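Local coordinates for hypothetical protein Atu0492 (Agrobacterium tumefaciens, PDB 2GMY) that is of unknown function but, as an AhpD-like member of the carboxymuconolactone decarboxylase family, probably acts in antioxidant defence, at residues 49-57 / 140-148. Residues are numbered along the deposited sequence; the frame is centred on the assembly and turned at random.
Sequences AFCVDMHVK and FRSQHPVEA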
ATOM      1  N   ALA A  49      -5.326 -12.443  16.505  1.00 13.77           N
ATOM      2  CA  ALA A  49      -6.486 -13.211  16.987  1.00 14.20           C
ATOM      3  C   ALA A  49      -6.383 -13.496  18.481  1.00 13.94           C
ATOM      4  O   ALA A  49      -7.383 -13.413  19.209  1.00 13.97           O
ATOM      5  CB  ALA A  49      -6.631 -14.508  16.216  1.00 14.50           C
ATOM      6  N   PHE A  50      -5.177 -13.830  18.936  1.00 14.61           N
ATOM      7  CA  PHE A  50      -4.942 -14.104  20.350  1.00 15.15           C
ATOM      8  C   PHE A  50      -5.444 -12.942  21.206  1.00 15.16           C
ATOM      9  O   PHE A  50      -6.191 -13.142  22.168  1.00 15.27           O
ATOM     10  CB  PHE A  50      -3.457 -14.361  20.621  1.00 16.27           C
ATOM     11  CG  PHE A  50      -3.161 -14.763  22.036  1.00 17.60           C
ATOM     12  CD1 PHE A  50      -3.351 -16.078  22.454  1.00 19.57           C
ATOM     13  CD2 PHE A  50      -2.678 -13.828  22.948  1.00 18.72           C
ATOM     14  CE1 PHE A  50      -3.067 -16.458  23.766  1.00 20.58           C
ATOM     15  CE2 PHE A  50      -2.390 -14.200  24.265  1.00 18.92           C
ATOM     16  CZ  PHE A  50      -2.586 -15.521  24.667  1.00 20.25           C
ATOM     17  N   CYS A  51      -5.037 -11.727  20.850  1.00 15.26           N
ATOM     18  CA  CYS A  51      -5.440 -10.561  21.621  1.00 15.57           C
ATOM     19  C   CYS A  51      -6.886 -10.161  21.371  1.00 15.46           C
ATOM     20  O   CYS A  51      -7.564  -9.757  22.307  1.00 15.49           O
ATOM     21  CB  CYS A  51      -4.490  -9.380  21.404  1.00 16.17           C
ATOM     22  SG  CYS A  51      -2.802  -9.716  22.044  1.00 18.28           S
ATOM     23  N   VAL A  52      -7.371 -10.262  20.129  1.00 13.97           N
ATOM     24  CA  VAL A  52      -8.781  -9.945  19.877  1.00 13.82           C
ATOM     25  C   VAL A  52      -9.687 -10.828  20.734  1.00 14.04           C
ATOM     26  O   VAL A  52     -10.603 -10.342  21.378  1.00 14.63           O
ATOM     27  CB  VAL A  52      -9.162 -10.055  18.380  1.00 13.96           C
ATOM     28  CG1 VAL A  52     -10.683  -9.966  18.193  1.00 13.39           C
ATOM     29  CG2 VAL A  52      -8.458  -8.952  17.575  1.00 13.97           C
ATOM     30  N   ASP A  53      -9.395 -12.120  20.768  1.00 14.44           N
ATOM     31  CA  ASP A  53     -10.202 -13.046  21.565  1.00 15.84           C
ATOM     32  C   ASP A  53     -10.252 -12.595  23.021  1.00 16.22           C
ATOM     33  O   ASP A  53     -11.330 -12.533  23.622  1.00 16.78           O
ATOM     34  CB  ASP A  53      -9.652 -14.465  21.489  1.00 15.56           C
ATOM     35  CG  ASP A  53     -10.562 -15.477  22.182  1.00 17.15           C
ATOM     36  OD1 ASP A  53     -11.717 -15.623  21.732  1.00 17.30           O
ATOM     37  OD2 ASP A  53     -10.105 -16.124  23.151  1.00 20.15           O
ATOM     38  N   MET A  54      -9.083 -12.270  23.567  1.00 16.50           N
ATOM     39  CA  MET A  54      -8.956 -11.813  24.947  1.00 17.38           C
ATOM     40  C   MET A  54      -9.740 -10.529  25.195  1.00 16.48           C
ATOM     41  O   MET A  54     -10.475 -10.401  26.186  1.00 16.06           O
ATOM     42  CB  MET A  54      -7.479 -11.581  25.270  1.00 17.50           C
ATOM     43  CG  MET A  54      -7.177 -11.286  26.739  1.00 19.77           C
ATOM     44  SD  MET A  54      -5.400 -11.010  27.061  1.00 20.81           S
ATOM     45  CE  MET A  54      -4.703 -12.514  26.440  1.00 24.76           C
ATOM     46  N   HIS A  55      -9.591  -9.570  24.290  1.00 15.50           N
ATOM     47  CA  HIS A  55     -10.157  -8.245  24.545  1.00 14.98           C
ATOM     48  C   HIS A  55     -11.640  -8.140  24.238  1.00 14.76           C
ATOM     49  O   HIS A  55     -12.327  -7.307  24.823  1.00 15.03           O
ATOM     50  CB  HIS A  55      -9.301  -7.162  23.884  1.00 15.34           C
ATOM     51  CG  HIS A  55      -7.884  -7.198  24.356  1.00 16.83           C
ATOM     52  ND1 HIS A  55      -7.561  -7.157  25.695  1.00 19.83           N
ATOM     53  CD2 HIS A  55      -6.712  -7.310  23.690  1.00 18.89           C
ATOM     54  CE1 HIS A  55      -6.250  -7.237  25.832  1.00 21.23           C
ATOM     55  NE2 HIS A  55      -5.712  -7.324  24.632  1.00 19.88           N
ATOM     56  N   VAL A  56     -12.130  -8.988  23.337  1.00 14.04           N
ATOM     57  CA  VAL A  56     -13.569  -9.163  23.141  1.00 14.44           C
ATOM     58  C   VAL A  56     -14.182  -9.600  24.491  1.00 14.81           C
ATOM     59  O   VAL A  56     -15.159  -9.006  24.971  1.00 15.22           O
ATOM     60  CB  VAL A  56     -13.859 -10.210  22.049  1.00 14.45           C
ATOM     61  CG1 VAL A  56     -15.310 -10.708  22.144  1.00 15.26           C
ATOM     62  CG2 VAL A  56     -13.593  -9.623  20.657  1.00 13.86           C
ATOM     63  N   LYS A  57     -13.573 -10.608  25.105  1.00 15.49           N
ATOM     64  CA  LYS A  57     -14.090 -11.173  26.365  1.00 16.24           C
ATOM     65  C   LYS A  57     -14.014 -10.159  27.500  1.00 16.67           C
ATOM     66  O   LYS A  57     -14.962 -10.029  28.287  1.00 16.80           O
ATOM     67  CB  LYS A  57     -13.350 -12.463  26.714  1.00 16.23           C
ATOM     68  CG  LYS A  57     -13.762 -13.629  25.812  1.00 18.04           C
ATOM     69  CD  LYS A  57     -12.771 -14.779  25.869  1.00 21.51           C
ATOM     70  CE  LYS A  57     -13.204 -15.908  24.961  1.00 23.74           C
ATOM     71  NZ  LYS A  57     -12.177 -16.999  24.892  1.00 25.30           N
ATOM     72  N   PHE A 140       4.971 -15.114  17.867  1.00 15.51           N
ATOM     73  CA  PHE A 140       5.190 -16.467  18.404  1.00 15.97           C
ATOM     74  C   PHE A 140       4.001 -17.404  18.173  1.00 16.45           C
ATOM     75  O   PHE A 140       3.939 -18.498  18.746  1.00 16.56           O
ATOM     76  CB  PHE A 140       5.587 -16.398  19.885  1.00 16.32           C
ATOM     77  CG  PHE A 140       6.853 -15.596  20.130  1.00 16.92           C
ATOM     78  CD1 PHE A 140       7.884 -15.600  19.194  1.00 18.32           C
ATOM     79  CD2 PHE A 140       7.005 -14.841  21.284  1.00 18.42           C
ATOM     80  CE1 PHE A 140       9.050 -14.853  19.402  1.00 18.08           C
ATOM     81  CE2 PHE A 140       8.171 -14.100  21.509  1.00 17.48           C
ATOM     82  CZ  PHE A 140       9.193 -14.109  20.566  1.00 18.04           C
ATOM     83  N   ARG A 141       3.068 -16.964  17.334  1.00 16.50           N
ATOM     84  CA  ARG A 141       1.879 -17.741  16.989  1.00 16.58           C
ATOM     85  C   ARG A 141       1.095 -18.267  18.208  1.00 16.85           C
ATOM     86  O   ARG A 141       0.662 -19.431  18.222  1.00 16.62           O
ATOM     87  CB  ARG A 141       2.259 -18.900  16.042  1.00 16.90           C
ATOM     88  CG  ARG A 141       2.804 -18.464  14.668  1.00 18.57           C
ATOM     89  CD  ARG A 141       1.724 -17.808  13.818  1.00 20.82           C
ATOM     90  NE  ARG A 141       2.090 -17.611  12.409  1.00 22.19           N
ATOM     91  CZ  ARG A 141       2.480 -16.447  11.887  1.00 22.30           C
ATOM     92  NH1 ARG A 141       2.589 -15.368  12.658  1.00 22.66           N
ATOM     93  NH2 ARG A 141       2.768 -16.354  10.587  1.00 22.47           N
ATOM     94  N   SER A 142       0.883 -17.405  19.205  1.00 16.48           N
ATOM     95  CA  SER A 142       0.088 -17.766  20.383  1.00 17.01           C
ATOM     96  C   SER A 142      -1.317 -18.170  19.950  1.00 17.26           C
ATOM     97  O   SER A 142      -1.902 -17.540  19.077  1.00 16.68           O
ATOM     98  CB  SER A 142       0.038 -16.606  21.381  1.00 17.22           C
ATOM     99  OG  SER A 142       1.350 -16.222  21.740  1.00 19.59           O
ATOM    100  N   GLN A 143      -1.842 -19.232  20.569  1.00 18.04           N
ATOM    101  CA  GLN A 143      -3.146 -19.806  20.207  1.00 18.97           C
ATOM    102  C   GLN A 143      -4.197 -19.524  21.286  1.00 19.45           C
ATOM    103  O   GLN A 143      -4.023 -19.929  22.436  1.00 19.82           O
ATOM    104  CB  GLN A 143      -3.007 -21.329  20.015  1.00 18.96           C
ATOM    105  CG  GLN A 143      -2.024 -21.739  18.920  1.00 19.14           C
ATOM    106  CD  GLN A 143      -2.497 -21.330  17.534  1.00 21.31           C
ATOM    107  OE1 GLN A 143      -3.590 -21.706  17.101  1.00 22.35           O
ATOM    108  NE2 GLN A 143      -1.679 -20.544  16.835  1.00 20.28           N
ATOM    109  N   HIS A 144      -5.275 -18.819  20.930  1.00 19.23           N
ATOM    110  CA  HIS A 144      -6.336 -18.521  21.908  1.00 19.88           C
ATOM    111  C   HIS A 144      -7.200 -19.757  22.153  1.00 20.98           C
ATOM    112  O   HIS A 144      -7.275 -20.631  21.285  1.00 20.45           O
ATOM    113  CB  HIS A 144      -7.190 -17.290  21.514  1.00 19.70           C
ATOM    114  CG  HIS A 144      -8.070 -17.491  20.315  1.00 18.19           C
ATOM    115  ND1 HIS A 144      -9.278 -18.156  20.376  1.00 18.17           N
ATOM    116  CD2 HIS A 144      -7.937 -17.072  19.033  1.00 17.13           C
ATOM    117  CE1 HIS A 144      -9.842 -18.160  19.179  1.00 18.12           C
ATOM    118  NE2 HIS A 144      -9.052 -17.502  18.348  1.00 17.32           N
ATOM    119  N   PRO A 145      -7.847 -19.836  23.340  1.00 22.83           N
ATOM    120  CA  PRO A 145      -8.769 -20.952  23.582  1.00 24.05           C
ATOM    121  C   PRO A 145     -10.010 -20.897  22.687  1.00 25.55           C
ATOM    122  O   PRO A 145     -10.443 -19.813  22.288  1.00 24.69           O
ATOM    123  CB  PRO A 145      -9.152 -20.800  25.062  1.00 24.12           C
ATOM    124  CG  PRO A 145      -8.875 -19.396  25.407  1.00 24.04           C
ATOM    125  CD  PRO A 145      -7.755 -18.925  24.495  1.00 23.28           C
ATOM    126  N   VAL A 146     -10.561 -22.071  22.374  1.00 27.53           N
ATOM    127  CA  VAL A 146     -11.705 -22.197  21.471  1.00 29.96           C
ATOM    128  C   VAL A 146     -12.922 -22.765  22.210  1.00 31.89           C
ATOM    129  O   VAL A 146     -12.893 -23.917  22.652  1.00 32.33           O
ATOM    130  CB  VAL A 146     -11.374 -23.116  20.266  1.00 29.94           C
ATOM    131  CG1 VAL A 146     -12.548 -23.189  19.303  1.00 29.90           C
ATOM    132  CG2 VAL A 146     -10.117 -22.638  19.535  1.00 30.07           C
ATOM    133  N   GLU A 147     -13.981 -21.963  22.335  1.00 33.86           N
ATOM    134  CA  GLU A 147     -15.185 -22.382  23.060  1.00 36.09           C
ATOM    135  C   GLU A 147     -16.133 -23.268  22.258  1.00 37.10           C
ATOM    136  O   GLU A 147     -16.623 -22.875  21.187  1.00 37.88           O
ATOM    137  CB  GLU A 147     -15.957 -21.174  23.599  1.00 36.35           C
ATOM    138  CG  GLU A 147     -15.437 -20.659  24.923  1.00 37.83           C
ATOM    139  CD  GLU A 147     -14.459 -19.526  24.746  1.00 39.26           C
ATOM    140  OE1 GLU A 147     -14.915 -18.425  24.370  1.00 40.85           O
ATOM    141  OE2 GLU A 147     -13.246 -19.732  24.986  1.00 39.75           O
ATOM    142  N   ALA A 148     -16.408 -24.452  22.799  1.00 38.20           N
ATOM    143  CA  ALA A 148     -17.447 -25.330  22.263  1.00 38.73           C
ATOM    144  C   ALA A 148     -18.834 -24.969  22.805  1.00 39.13           C
ATOM    145  O   ALA A 148     -19.018 -23.955  23.498  1.00 39.55           O
ATOM    146  CB  ALA A 148     -17.118 -26.786  22.555  1.00 39.02           C
TER
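The Phe-50 ring takes Ser-142 CB over one face, a CH-pi contact 3.8 Å from the ring centroid, while Gln-143 C lies in its plane at the edge, 3.7 Å from Phe-50 CD1. Over one face of the His-144 imidazole sits Asp-53 CB in a CH-pi contact, and the carboxylate stacks there too, its plane 26° from the ring and Asp-53 CG 3.5 Å from His-144 ND1. That nitrogen spends its proton elsewhere: ND1 donates in the ring plane to Pro-145 O (2.8 Å, N-H...O 160°), which fixes the ring's rotation. With His-144 CG between the backbone N and carbonyl carbon (chi1 69°), the imidazole lies against the helix, CD2 4.0 Å from Ala-49 CB. Farther along, extended Lys-57 joins two carboxylates: NZ forms salt bridges with Asp-53 OD2 at 2.8 Å and, on its syn lone pair, Glu-147 OE2 at 2.9 Å; its positive charge probably offsets the closeness of the two acids. His-144 NE2 is hydrogen-bonded to OG of Ser-78 of a second subunit, whose Pro-79 packs on His-144. The C-terminal tail, which follows the Schellman motif ending helix 117-139 (Arg-141 as C-prime residue), thus runs along helix 49-61, whose Phe-50 also touches Ala-137 of helix 117-139.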